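PDB 2OAS: 4-hydroxybutyrate coenzyme A transferase, which binds coenzyme A and probably transfers it between carboxylic acids such as acetate and 4-hydroxybutyrate. Local coordinates for residues S18-W23 with A143-A148; L103-E108 with F283-Q288; A188-I193 with I211-D216; A217-L222 with L240-K245; G388-K393 with A401-N406. All coordinates share one frame; numbering follows the deposited sequence.

Interaction 1. Residues S18-W23 with A143-A148; sequences SGETLW and AGKIIA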
# COMPACT_ATOMS: atom_id res chain seq x y z
N SER A 18 27.71 15.62 -21.70
CA SER A 18 27.64 14.16 -21.63
C SER A 18 27.62 13.55 -20.23
O SER A 18 28.15 14.12 -19.29
CB SER A 18 28.78 13.54 -22.42
OG SER A 18 28.65 13.80 -23.81
N GLY A 19 27.00 12.39 -20.11
CA GLY A 19 26.93 11.71 -18.83
C GLY A 19 25.95 12.29 -17.82
O GLY A 19 25.79 11.74 -16.73
N GLU A 20 25.28 13.38 -18.19
CA GLU A 20 24.34 14.01 -17.28
C GLU A 20 23.03 13.25 -17.10
O GLU A 20 22.59 12.49 -17.97
CB GLU A 20 24.03 15.44 -17.73
CG GLU A 20 25.22 16.39 -17.66
CD GLU A 20 24.84 17.85 -17.96
OE1 GLU A 20 25.75 18.71 -18.01
OE2 GLU A 20 23.64 18.13 -18.15
N THR A 21 22.43 13.43 -15.92
CA THR A 21 21.15 12.82 -15.62
C THR A 21 20.17 13.98 -15.74
O THR A 21 20.30 14.99 -15.04
CB THR A 21 21.07 12.28 -14.19
OG1 THR A 21 22.07 11.26 -14.02
CG2 THR A 21 19.70 11.68 -13.95
N LEU A 22 19.22 13.83 -16.64
CA LEU A 22 18.23 14.85 -16.91
C LEU A 22 16.82 14.51 -16.43
O LEU A 22 16.42 13.34 -16.32
CB LEU A 22 18.19 15.11 -18.42
CG LEU A 22 19.47 15.54 -19.14
CD1 LEU A 22 19.21 15.61 -20.63
CD2 LEU A 22 19.94 16.89 -18.62
N TRP A 23 16.06 15.56 -16.16
CA TRP A 23 14.67 15.42 -15.78
C TRP A 23 13.88 16.28 -16.74
O TRP A 23 14.34 17.34 -17.15
CB TRP A 23 14.42 15.90 -14.35
CG TRP A 23 12.96 16.06 -14.09
CD1 TRP A 23 12.24 17.22 -14.17
CD2 TRP A 23 12.02 15.02 -13.79
NE1 TRP A 23 10.91 16.97 -13.94
CE2 TRP A 23 10.75 15.63 -13.69
CE3 TRP A 23 12.14 13.64 -13.59
CZ2 TRP A 23 9.59 14.90 -13.42
CZ3 TRP A 23 10.98 12.91 -13.31
CH2 TRP A 23 9.72 13.55 -13.22
N ALA A 143 17.90 20.19 -8.98
CA ALA A 143 18.61 20.20 -10.24
C ALA A 143 19.86 21.08 -10.23
O ALA A 143 19.84 22.21 -9.73
CB ALA A 143 17.69 20.64 -11.35
N GLY A 144 20.95 20.57 -10.80
CA GLY A 144 22.18 21.35 -10.88
C GLY A 144 21.95 22.64 -11.65
O GLY A 144 22.41 23.71 -11.24
N LYS A 145 21.25 22.55 -12.78
CA LYS A 145 20.93 23.71 -13.59
C LYS A 145 19.55 23.51 -14.23
O LYS A 145 19.10 22.38 -14.37
CB LYS A 145 21.97 23.93 -14.68
CG LYS A 145 22.10 22.80 -15.70
CD LYS A 145 23.06 23.22 -16.81
CE LYS A 145 23.28 22.11 -17.82
NZ LYS A 145 24.03 20.97 -17.25
N ILE A 146 18.88 24.60 -14.61
CA ILE A 146 17.57 24.48 -15.23
C ILE A 146 17.51 25.13 -16.61
O ILE A 146 18.00 26.23 -16.80
CB ILE A 146 16.47 25.10 -14.34
CG1 ILE A 146 16.37 24.33 -13.01
CG2 ILE A 146 15.13 25.05 -15.04
CD1 ILE A 146 15.54 25.03 -11.97
N ILE A 147 16.92 24.42 -17.57
CA ILE A 147 16.77 24.92 -18.93
C ILE A 147 15.26 25.02 -19.17
O ILE A 147 14.56 24.02 -19.26
CB ILE A 147 17.42 23.96 -19.94
CG1 ILE A 147 18.94 24.00 -19.73
CG2 ILE A 147 17.06 24.35 -21.38
CD1 ILE A 147 19.69 22.99 -20.57
N ALA A 148 14.77 26.25 -19.24
CA ALA A 148 13.35 26.51 -19.39
C ALA A 148 12.92 27.00 -20.75
O ALA A 148 13.62 27.75 -21.43
CB ALA A 148 12.90 27.54 -18.33
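Glu20 and Lys145 meet only by their charged ends, Lys145 NZ giving a hydrogen bond of 2.9 Å to Glu20 OE1 within a salt bridge. The ammonium reaches that oxygen on its syn side, 27° out of the carboxylate plane. A second approach to OE2 is weak, and the position of that oxygen is doubtful. Glu20 is extended beyond CG, whereas Lys145 runs straight until a bend at chi4 (-68°) turns NZ onto the carboxylate, and the two arms cross at about a right angle.

Beneath the pair the packing is closer. Strand 113-118 lies between strands 21-24 and 145-150 in the parallel sheet of this Rossmann-like alpha/beta domain, and the side chains of Glu20, Leu22 and Lys145 all touch its Thr113. The outer side is looser: Glu20 and Lys145 are both partly exposed, and across the two segments it is their charged ends alone that come together.

A glutamine in place of Glu20 would probably leave the Lys145 ammonium without the opposing charge and hold its end less firmly. The chemistry is thus that of a surface ion pair spanning one intervening strand, in which charge attraction at the side-chain ends, and little apolar contact, joins the two segments.

Interaction 2. Residues L103-E108 with F283-Q288; sequences LFRSGE and FMDIEQ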
# COMPACT_ATOMS: atom_id res chain seq x y z
N LEU A 103 12.55 11.26 -3.45
CA LEU A 103 13.74 10.63 -4.02
C LEU A 103 14.70 11.73 -4.48
O LEU A 103 15.92 11.58 -4.41
CB LEU A 103 13.35 9.76 -5.23
CG LEU A 103 14.41 8.79 -5.76
CD1 LEU A 103 14.54 7.63 -4.78
CD2 LEU A 103 14.00 8.24 -7.11
N PHE A 104 14.13 12.83 -4.97
CA PHE A 104 14.96 13.93 -5.42
C PHE A 104 15.47 14.72 -4.24
O PHE A 104 16.68 14.91 -4.08
CB PHE A 104 14.18 14.86 -6.35
CG PHE A 104 13.76 14.22 -7.64
CD1 PHE A 104 14.41 13.09 -8.12
CD2 PHE A 104 12.72 14.77 -8.38
CE1 PHE A 104 14.02 12.50 -9.32
CE2 PHE A 104 12.33 14.20 -9.59
CZ PHE A 104 12.98 13.05 -10.06
N ARG A 105 14.55 15.17 -3.39
CA ARG A 105 14.94 15.97 -2.22
C ARG A 105 15.90 15.28 -1.26
O ARG A 105 16.81 15.92 -0.74
CB ARG A 105 13.69 16.46 -1.48
CG ARG A 105 13.07 17.69 -2.15
CD ARG A 105 11.56 17.76 -2.01
NE ARG A 105 11.06 18.95 -2.69
CZ ARG A 105 9.78 19.19 -2.96
NH1 ARG A 105 8.83 18.33 -2.62
NH2 ARG A 105 9.46 20.32 -3.59
N SER A 106 15.70 13.99 -1.03
CA SER A 106 16.56 13.22 -0.13
C SER A 106 17.94 13.05 -0.74
O SER A 106 18.86 12.53 -0.11
CB SER A 106 15.97 11.84 0.11
OG SER A 106 16.06 11.06 -1.07
N GLY A 107 18.07 13.48 -1.99
CA GLY A 107 19.34 13.37 -2.68
C GLY A 107 19.67 11.96 -3.12
O GLY A 107 20.77 11.70 -3.60
N GLU A 108 18.72 11.04 -2.98
CA GLU A 108 18.95 9.66 -3.39
C GLU A 108 19.17 9.57 -4.89
O GLU A 108 19.98 8.78 -5.36
CB GLU A 108 17.77 8.77 -2.96
CG GLU A 108 17.65 8.59 -1.44
CD GLU A 108 16.37 7.87 -1.02
OE1 GLU A 108 15.26 8.42 -1.25
OE2 GLU A 108 16.48 6.75 -0.47
N PHE A 283 -3.02 23.82 -8.44
CA PHE A 283 -2.14 22.76 -8.88
C PHE A 283 -1.13 22.63 -7.76
O PHE A 283 -0.29 23.50 -7.55
CB PHE A 283 -1.43 23.14 -10.18
CG PHE A 283 -2.30 23.05 -11.39
CD1 PHE A 283 -3.32 23.97 -11.61
CD2 PHE A 283 -2.14 22.00 -12.31
CE1 PHE A 283 -4.17 23.85 -12.70
CE2 PHE A 283 -2.98 21.88 -13.40
CZ PHE A 283 -4.00 22.81 -13.60
N MSE A 284 -1.22 21.53 -7.05
CA MSE A 284 -0.37 21.26 -5.92
C MSE A 284 0.64 20.17 -6.23
O MSE A 284 0.43 19.36 -7.13
CB MSE A 284 -1.26 20.81 -4.78
CG MSE A 284 -0.64 20.76 -3.42
SE MSE A 284 -2.07 20.30 -2.22
CE MSE A 284 -2.78 22.08 -2.00
N ASP A 285 1.73 20.16 -5.46
CA ASP A 285 2.82 19.19 -5.58
C ASP A 285 2.33 17.79 -5.25
O ASP A 285 1.74 17.57 -4.19
CB ASP A 285 3.95 19.60 -4.63
CG ASP A 285 5.03 18.53 -4.48
OD1 ASP A 285 5.10 17.61 -5.33
OD2 ASP A 285 5.81 18.63 -3.52
N ILE A 286 2.58 16.83 -6.14
CA ILE A 286 2.15 15.45 -5.92
C ILE A 286 2.54 14.88 -4.56
O ILE A 286 1.89 13.98 -4.05
CB ILE A 286 2.72 14.50 -6.97
CG1 ILE A 286 4.22 14.74 -7.10
CG2 ILE A 286 2.01 14.69 -8.29
CD1 ILE A 286 4.90 13.73 -7.95
N GLU A 287 3.62 15.39 -3.97
CA GLU A 287 4.03 14.88 -2.67
C GLU A 287 2.95 15.15 -1.64
O GLU A 287 2.89 14.48 -0.61
CB GLU A 287 5.34 15.54 -2.22
CG GLU A 287 5.84 15.01 -0.89
CD GLU A 287 7.25 15.48 -0.58
OE1 GLU A 287 7.71 15.26 0.56
OE2 GLU A 287 7.90 16.07 -1.46
N GLN A 288 2.09 16.12 -1.93
CA GLN A 288 0.98 16.49 -1.04
C GLN A 288 -0.37 15.99 -1.56
O GLN A 288 -1.10 15.31 -0.84
CB GLN A 288 0.89 18.01 -0.87
CG GLN A 288 1.64 18.57 0.31
CD GLN A 288 3.12 18.31 0.23
OE1 GLN A 288 3.63 17.37 0.84
NE2 GLN A 288 3.83 19.14 -0.54
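Arg105 bends at chi2 (148°) and then runs out straight to reach Asp285 and Glu287; both acids have CG anti to the backbone N, and the extended chain of Glu287 carries its carboxylate up to NH1. Arg105 NH1 serves both acids. Its bond to Asp285 OD2, at 3.2 Å, is nearly straight (170° at the hydrogen), lies in the guanidinium plane and arrives on the syn side of the oxygen, while the two flat groups are turned 73° against each other. The bond from NH1 to Glu287 OE2, at 2.7 Å, is shorter but strongly bent and weak. Arg105 NH2 is held separately by Gln141 OE1, which limits rotation of the guanidinium.

Replacing Arg105 by alanine would remove the guanidinium and probably leave two neighbouring carboxylates without their shared positive partner, and the end of Glu287 free to turn.

Asp285 has a second task: its OD1 accepts from Glu287 N at 3.0 Å, the donor coming from above the carboxylate plane. Asp285 is thus the N-cap of helix 286-289, within a salt-bridge network that ties the N-terminal family domain to the C-terminal one, with the side chain of Asp285 about 11 Å from that of Glu233, the residue that binds CoA covalently.

Interaction 3. Residues A188-I193 with I211-D216; sequences AVSLAI and IGAIPD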
# COMPACT_ATOMS: atom_id res chain seq x y z
N ALA A 188 -20.07 1.80 -25.79
CA ALA A 188 -21.19 1.12 -25.14
C ALA A 188 -20.82 0.60 -23.75
O ALA A 188 -21.61 0.68 -22.81
CB ALA A 188 -21.68 -0.03 -26.00
N VAL A 189 -19.61 0.05 -23.64
CA VAL A 189 -19.12 -0.49 -22.38
C VAL A 189 -18.86 0.63 -21.38
O VAL A 189 -19.25 0.54 -20.22
CB VAL A 189 -17.82 -1.27 -22.59
CG1 VAL A 189 -17.32 -1.81 -21.27
CG2 VAL A 189 -18.06 -2.40 -23.57
N SER A 190 -18.19 1.69 -21.85
CA SER A 190 -17.88 2.85 -21.03
C SER A 190 -19.15 3.42 -20.39
O SER A 190 -19.18 3.70 -19.20
CB SER A 190 -17.21 3.93 -21.89
OG SER A 190 -16.04 3.44 -22.52
N LEU A 191 -20.19 3.59 -21.20
CA LEU A 191 -21.45 4.10 -20.69
C LEU A 191 -21.98 3.21 -19.58
O LEU A 191 -22.40 3.69 -18.52
CB LEU A 191 -22.50 4.18 -21.81
CG LEU A 191 -23.01 5.56 -22.22
CD1 LEU A 191 -23.62 6.26 -21.01
CD2 LEU A 191 -21.85 6.38 -22.80
N ALA A 192 -21.96 1.91 -19.82
CA ALA A 192 -22.44 0.94 -18.85
C ALA A 192 -21.69 1.10 -17.54
O ALA A 192 -22.29 1.25 -16.48
CB ALA A 192 -22.28 -0.47 -19.40
N ILE A 193 -20.36 1.08 -17.60
CA ILE A 193 -19.54 1.24 -16.41
C ILE A 193 -19.80 2.59 -15.76
O ILE A 193 -19.83 2.70 -14.53
CB ILE A 193 -18.06 1.14 -16.76
CG1 ILE A 193 -17.78 -0.22 -17.40
CG2 ILE A 193 -17.22 1.37 -15.53
CD1 ILE A 193 -16.43 -0.32 -18.07
N ILE A 211 -8.27 10.17 -16.81
CA ILE A 211 -8.77 10.53 -18.14
C ILE A 211 -9.18 9.30 -18.93
O ILE A 211 -8.64 8.21 -18.75
CB ILE A 211 -7.70 11.28 -18.97
CG1 ILE A 211 -6.32 10.67 -18.71
CG2 ILE A 211 -7.72 12.76 -18.64
CD1 ILE A 211 -5.21 11.24 -19.58
N GLY A 212 -10.15 9.48 -19.83
CA GLY A 212 -10.61 8.38 -20.64
C GLY A 212 -12.12 8.37 -20.80
O GLY A 212 -12.84 9.21 -20.26
N ALA A 213 -12.58 7.38 -21.56
CA ALA A 213 -14.00 7.19 -21.83
C ALA A 213 -14.79 6.86 -20.56
O ALA A 213 -15.88 7.39 -20.34
CB ALA A 213 -14.18 6.08 -22.86
N ILE A 214 -14.24 5.97 -19.74
CA ILE A 214 -14.91 5.58 -18.51
C ILE A 214 -15.16 6.79 -17.62
O ILE A 214 -16.30 7.09 -17.27
CB ILE A 214 -14.07 4.52 -17.76
CG1 ILE A 214 -13.97 3.26 -18.63
CG2 ILE A 214 -14.70 4.21 -16.40
CD1 ILE A 214 -13.11 2.16 -18.05
N PRO A 215 -14.10 7.51 -17.25
CA PRO A 215 -14.26 8.70 -16.40
C PRO A 215 -15.30 9.66 -16.97
O PRO A 215 -16.15 10.15 -16.24
CB PRO A 215 -12.86 9.30 -16.39
CG PRO A 215 -11.98 8.08 -16.47
CD PRO A 215 -12.67 7.25 -17.52
N ASP A 216 -15.24 9.93 -18.27
CA ASP A 216 -16.19 10.85 -18.89
C ASP A 216 -17.62 10.36 -18.74
O ASP A 216 -18.51 11.13 -18.38
CB ASP A 216 -15.89 11.03 -20.38
CG ASP A 216 -14.59 11.77 -20.63
OD1 ASP A 216 -14.35 12.79 -19.96
OD2 ASP A 216 -13.83 11.33 -21.51
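Ala213, the first residue of helix 213-220 after the N-cap Gly212, sets its methyl against the hydroxyl end of Ser190. Ala213 CB lies 3.2 Å from Ser190 OG and 3.8 Å from Ser190 CB. The serine torsion, with OG anti to the carbonyl carbon (chi1 -57°), directs the oxygen onto this methyl.

Next comes Ile214, whose CA is 4.8 Å from Ser190 CA, an intimate approach that the small side chains of Ser190 and Ala213 permit. Its two branches both find Ile193, one turn along helix 188-200: Ile214 CG2 meets Ile193 CG2 at 3.9 Å, and Ile214 CD1 meets Ile193 CD1 at 4.1 Å. The two isoleucines have matching torsions and lie aslant one another. The helices flank strand 206-208 in sequence, in the alpha-beta-alpha order of a Rossmann-like domain, and both Ile193 and Ile214 also lean on Ala350 of strand 346-350 in the same sheet. The side chain of Ile214 is about 6 Å from bound coenzyme A and from that of Arg362, a CoA-binding residue, which places this packing close to the coenzyme A site.

At Asp216 the helix closes its first turn, Asp216 N donating to Gly212 O at 3.2 Å.

Interaction 4. Residues A217-L222 with L240-K245; sequences AVLSCL and LQLVEK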
# COMPACT_ATOMS: atom_id res chain seq x y z
N ALA A 217 -17.84 9.08 -19.05
CA ALA A 217 -19.16 8.49 -18.94
C ALA A 217 -19.65 8.65 -17.51
O ALA A 217 -20.84 8.90 -17.29
CB ALA A 217 -19.10 7.02 -19.32
N VAL A 218 -18.75 8.51 -16.55
CA VAL A 218 -19.11 8.64 -15.15
C VAL A 218 -19.52 10.08 -14.85
O VAL A 218 -20.54 10.32 -14.19
CB VAL A 218 -17.93 8.28 -14.23
CG1 VAL A 218 -18.33 8.50 -12.77
CG2 VAL A 218 -17.51 6.83 -14.46
N LEU A 219 -18.72 11.02 -15.33
CA LEU A 219 -18.98 12.44 -15.11
C LEU A 219 -20.29 12.86 -15.75
O LEU A 219 -21.01 13.69 -15.22
CB LEU A 219 -17.83 13.26 -15.67
CG LEU A 219 -16.55 13.08 -14.86
CD1 LEU A 219 -15.37 13.63 -15.62
CD2 LEU A 219 -16.69 13.77 -13.51
N SER A 220 -20.61 12.27 -16.90
CA SER A 220 -21.85 12.61 -17.57
C SER A 220 -23.07 12.14 -16.77
O SER A 220 -24.17 12.64 -16.98
CB SER A 220 -21.87 12.00 -18.97
OG SER A 220 -21.57 10.62 -18.94
N CYS A 221 -22.87 11.19 -15.86
CA CYS A 221 -23.98 10.69 -15.04
C CYS A 221 -24.04 11.36 -13.68
O CYS A 221 -24.85 10.97 -12.84
CB CYS A 221 -23.86 9.18 -14.85
SG CYS A 221 -23.73 8.21 -16.40
N LEU A 222 -23.20 12.37 -13.47
CA LEU A 222 -23.19 13.09 -12.19
C LEU A 222 -23.83 14.46 -12.30
O LEU A 222 -23.84 15.22 -11.32
CB LEU A 222 -21.75 13.25 -11.69
CG LEU A 222 -21.17 12.24 -10.70
CD1 LEU A 222 -21.40 10.83 -11.20
CD2 LEU A 222 -19.68 12.49 -10.52
N LEU A 240 -14.58 20.07 -15.89
CA LEU A 240 -14.93 21.42 -16.29
C LEU A 240 -16.43 21.57 -16.54
O LEU A 240 -17.04 22.57 -16.14
CB LEU A 240 -14.11 21.80 -17.53
CG LEU A 240 -14.34 23.15 -18.20
CD1 LEU A 240 -14.03 24.29 -17.24
CD2 LEU A 240 -13.48 23.23 -19.44
N GLN A 241 -17.04 20.58 -17.19
CA GLN A 241 -18.47 20.62 -17.49
C GLN A 241 -19.36 20.61 -16.25
O GLN A 241 -20.39 21.27 -16.22
CB GLN A 241 -18.85 19.45 -18.40
CG GLN A 241 -18.25 19.53 -19.79
CD GLN A 241 -18.80 18.46 -20.72
OE1 GLN A 241 -18.45 17.28 -20.61
NE2 GLN A 241 -19.68 18.87 -21.65
N LEU A 242 -18.97 19.84 -15.24
CA LEU A 242 -19.74 19.74 -14.01
C LEU A 242 -19.56 21.00 -13.17
O LEU A 242 -20.41 21.35 -12.35
CB LEU A 242 -19.31 18.51 -13.20
CG LEU A 242 -20.03 17.18 -13.50
CD1 LEU A 242 -20.10 16.94 -14.99
CD2 LEU A 242 -19.33 16.04 -12.79
N VAL A 243 -18.45 21.69 -13.38
CA VAL A 243 -18.19 22.90 -12.65
C VAL A 243 -19.14 23.98 -13.15
O VAL A 243 -19.78 24.67 -12.35
CB VAL A 243 -16.73 23.37 -12.83
CG1 VAL A 243 -16.53 24.73 -12.18
CG2 VAL A 243 -15.80 22.33 -12.22
N GLU A 244 -19.25 24.12 -14.46
CA GLU A 244 -20.12 25.15 -15.02
C GLU A 244 -21.59 24.82 -14.77
O GLU A 244 -22.47 25.67 -14.93
CB GLU A 244 -19.84 25.33 -16.52
CG GLU A 244 -19.79 24.04 -17.32
CD GLU A 244 -19.07 24.19 -18.67
OE1 GLU A 244 -19.66 23.75 -19.71
OE2 GLU A 244 -17.91 24.72 -18.70
N LYS A 245 -21.85 23.60 -14.33
CA LYS A 245 -23.20 23.15 -14.01
C LYS A 245 -23.50 23.38 -12.54
O LYS A 245 -24.63 23.16 -12.09
CB LYS A 245 -23.34 21.65 -14.35
CG LYS A 245 -24.27 21.36 -15.52
CD LYS A 245 -23.84 22.15 -16.75
CE LYS A 245 -24.95 22.24 -17.79
NZ LYS A 245 -24.63 23.20 -18.90
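Leu242 of helix 237-244 meets Leu219 near the C-terminal end of helix 213-220 and Leu222 just after it. The chain between the two helices passes through strand 229-230, an edge strand of the six-stranded mixed sheet, and the short strand 234-235, in a Rossmann-like alpha/beta arrangement, and the contact of the helices is wholly apolar in its side chains.

The CB of Leu242 points toward the other helix but is still 5.5 Å from Leu219 O. At CG the side chain comes within 4.0 Å of that same oxygen, and there it divides. Leu242 CD1 presses closest to the backbone, lying 3.4 Å from Leu219 O. CD2 meets the partner side chains: Leu242 CD2 is 3.6 Å from Leu219 CD2, a methyl-to-methyl meeting of two leucines inclined to each other. The torsions of Leu219, with CG anti to the carbonyl carbon (chi1 -68°) together with chi2 (166°), carry its CD2 to this spot.

Further cover comes from the loops, since Leu219 also touches Met209, Leu222 touches Leu228 and Leu242 touches Ile248. All three leucines are buried. The oxygen that Leu242 straddles keeps a polar partner of its own, for Leu219 O accepts a bond from Leu222 N at 3.1 Å where the helix is ending. Just past that turn, Leu242 CD2 also touches Leu222 CB, at 3.9 Å.

Interaction 5. Residues G388-K393 with A401-N406; sequences GAANLK and AQALIN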
# COMPACT_ATOMS: atom_id res chain seq x y z
N GLY A 388 -21.80 -4.75 -13.83
CA GLY A 388 -22.12 -4.52 -12.43
C GLY A 388 -20.93 -4.23 -11.53
O GLY A 388 -19.81 -4.04 -12.00
N ALA A 389 -21.17 -4.21 -10.23
CA ALA A 389 -20.13 -3.93 -9.26
C ALA A 389 -19.96 -5.07 -8.26
O ALA A 389 -20.90 -5.80 -7.97
CB ALA A 389 -20.48 -2.64 -8.50
N ALA A 390 -18.74 -5.22 -7.75
CA ALA A 390 -18.45 -6.24 -6.75
C ALA A 390 -17.73 -5.61 -5.58
O ALA A 390 -16.70 -4.96 -5.74
CB ALA A 390 -17.60 -7.36 -7.36
N ASN A 391 -18.28 -5.80 -4.39
CA ASN A 391 -17.70 -5.24 -3.16
C ASN A 391 -16.86 -6.32 -2.50
O ASN A 391 -17.40 -7.33 -2.07
CB ASN A 391 -18.82 -4.85 -2.21
CG ASN A 391 -18.34 -3.91 -1.13
OD1 ASN A 391 -17.18 -3.93 -0.74
ND2 ASN A 391 -19.24 -3.08 -0.64
N LEU A 392 -15.55 -6.10 -2.42
CA LEU A 392 -14.67 -7.09 -1.82
C LEU A 392 -14.27 -6.77 -0.39
O LEU A 392 -13.72 -7.61 0.32
CB LEU A 392 -13.43 -7.26 -2.68
CG LEU A 392 -13.70 -7.45 -4.18
CD1 LEU A 392 -12.37 -7.60 -4.90
CD2 LEU A 392 -14.58 -8.67 -4.42
N LYS A 393 -14.57 -5.55 0.04
CA LYS A 393 -14.25 -5.09 1.39
C LYS A 393 -14.74 -6.04 2.46
O LYS A 393 -15.95 -6.21 2.66
CB LYS A 393 -14.89 -3.72 1.64
CG LYS A 393 -13.88 -2.60 1.73
CD LYS A 393 -13.27 -2.55 3.10
CE LYS A 393 -14.17 -1.75 4.03
NZ LYS A 393 -14.37 -0.36 3.51
N ALA A 401 -14.24 -14.10 -5.15
CA ALA A 401 -14.24 -14.78 -6.42
C ALA A 401 -15.65 -14.87 -6.97
O ALA A 401 -15.88 -14.64 -8.16
CB ALA A 401 -13.66 -16.17 -6.26
N GLN A 402 -16.61 -15.19 -6.11
CA GLN A 402 -17.98 -15.28 -6.56
C GLN A 402 -18.45 -13.95 -7.15
O GLN A 402 -18.94 -13.91 -8.28
CB GLN A 402 -18.89 -15.70 -5.40
CG GLN A 402 -20.35 -15.81 -5.77
CD GLN A 402 -20.59 -16.82 -6.89
OE1 GLN A 402 -20.51 -18.04 -6.69
NE2 GLN A 402 -20.89 -16.32 -8.08
N ALA A 403 -18.28 -12.86 -6.39
CA ALA A 403 -18.70 -11.54 -6.85
C ALA A 403 -18.00 -11.10 -8.13
O ALA A 403 -18.61 -10.48 -9.01
CB ALA A 403 -18.47 -10.49 -5.76
N LEU A 404 -16.71 -11.41 -8.24
CA LEU A 404 -15.97 -11.04 -9.42
C LEU A 404 -16.45 -11.75 -10.67
O LEU A 404 -16.63 -11.12 -11.71
CB LEU A 404 -14.48 -11.31 -9.20
CG LEU A 404 -13.76 -10.27 -8.36
CD1 LEU A 404 -12.29 -10.62 -8.24
CD2 LEU A 404 -13.92 -8.90 -9.01
N ILE A 405 -16.67 -13.06 -10.59
CA ILE A 405 -17.14 -13.77 -11.77
C ILE A 405 -18.53 -13.29 -12.19
O ILE A 405 -18.95 -13.52 -13.32
CB ILE A 405 -17.18 -15.30 -11.56
CG1 ILE A 405 -18.24 -15.66 -10.55
CG2 ILE A 405 -15.84 -15.79 -11.02
CD1 ILE A 405 -18.34 -17.14 -10.34
N ASN A 406 -19.25 -12.62 -11.29
CA ASN A 406 -20.57 -12.12 -11.64
C ASN A 406 -20.54 -10.85 -12.48
O ASN A 406 -21.54 -10.49 -13.09
CB ASN A 406 -21.42 -11.86 -10.40
CG ASN A 406 -21.90 -13.15 -9.74
OD1 ASN A 406 -22.27 -14.11 -10.42
ND2 ASN A 406 -21.90 -13.17 -8.40
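Ala390 and Ala403 bring a strand and a helix close enough that their CA atoms lie 5.3 Å apart. The methyls pass side by side, Ala390 CB to Ala403 CB at 3.6 Å, and neither residue has anything beyond CB to hold the backbones off. The strand methyl reaches the helix backbone as well, lying 3.7 Å from Ala403 O and 4.2 Å from Leu404 N.

Around this close centre the packing widens into leucine contacts. Leu404 brings its CD2 to 4.3 Å from Ala390 CB. It also meets Leu392, which follows the strand: Leu392 CD2 approaches Leu404 CG at 4.3 Å. The CD2 branch thus does the touching in Leu392 and, against Ala390, in Leu404. Both leucines also touch Ile383 of strand 382-385, giving the contact a shared apolar floor.

Beyond the packing the chain turns away through an Asx turn, in which Asn391 OD1 accepts from Lys393 N at 3.2 Å, the donor tilted 18° from the carbonyl plane. Lys393 then leaves its own subunit's contact, and its NZ forms a salt bridge with Glu108 of the second subunit.

Strands 382-385 and 388-391 make a beta hairpin at the border of the mixed sheet, and helix 397-405 folds back over it. The arrangement is that of an alpha/beta layer in which a helix covers the last, antiparallel strand of a sheet.

In the fold
Interaction 1 lies in the parallel sheet of the N-terminal domain and touches interaction 2 where Trp23 packs on Phe104; their centres are 17 Å apart, and their segments alternate along the chain. Interaction 2 joins the two domains and encloses interactions 3 and 4 in the loop it closes. These two share helix 213-220, with centres 13 Å apart, and touch through Ser190 and Ala217. Interaction 5 comes last, on the outermost strand of the mixed sheet, 19 Å from interaction 3 between centres. Interactions 3 to 5 pack helices and connecting chain beside the second sheet, with interaction 3 nearest the bound cofactor, while Glu108 and Lys393 connect interactions 2 and 5 across the dimer.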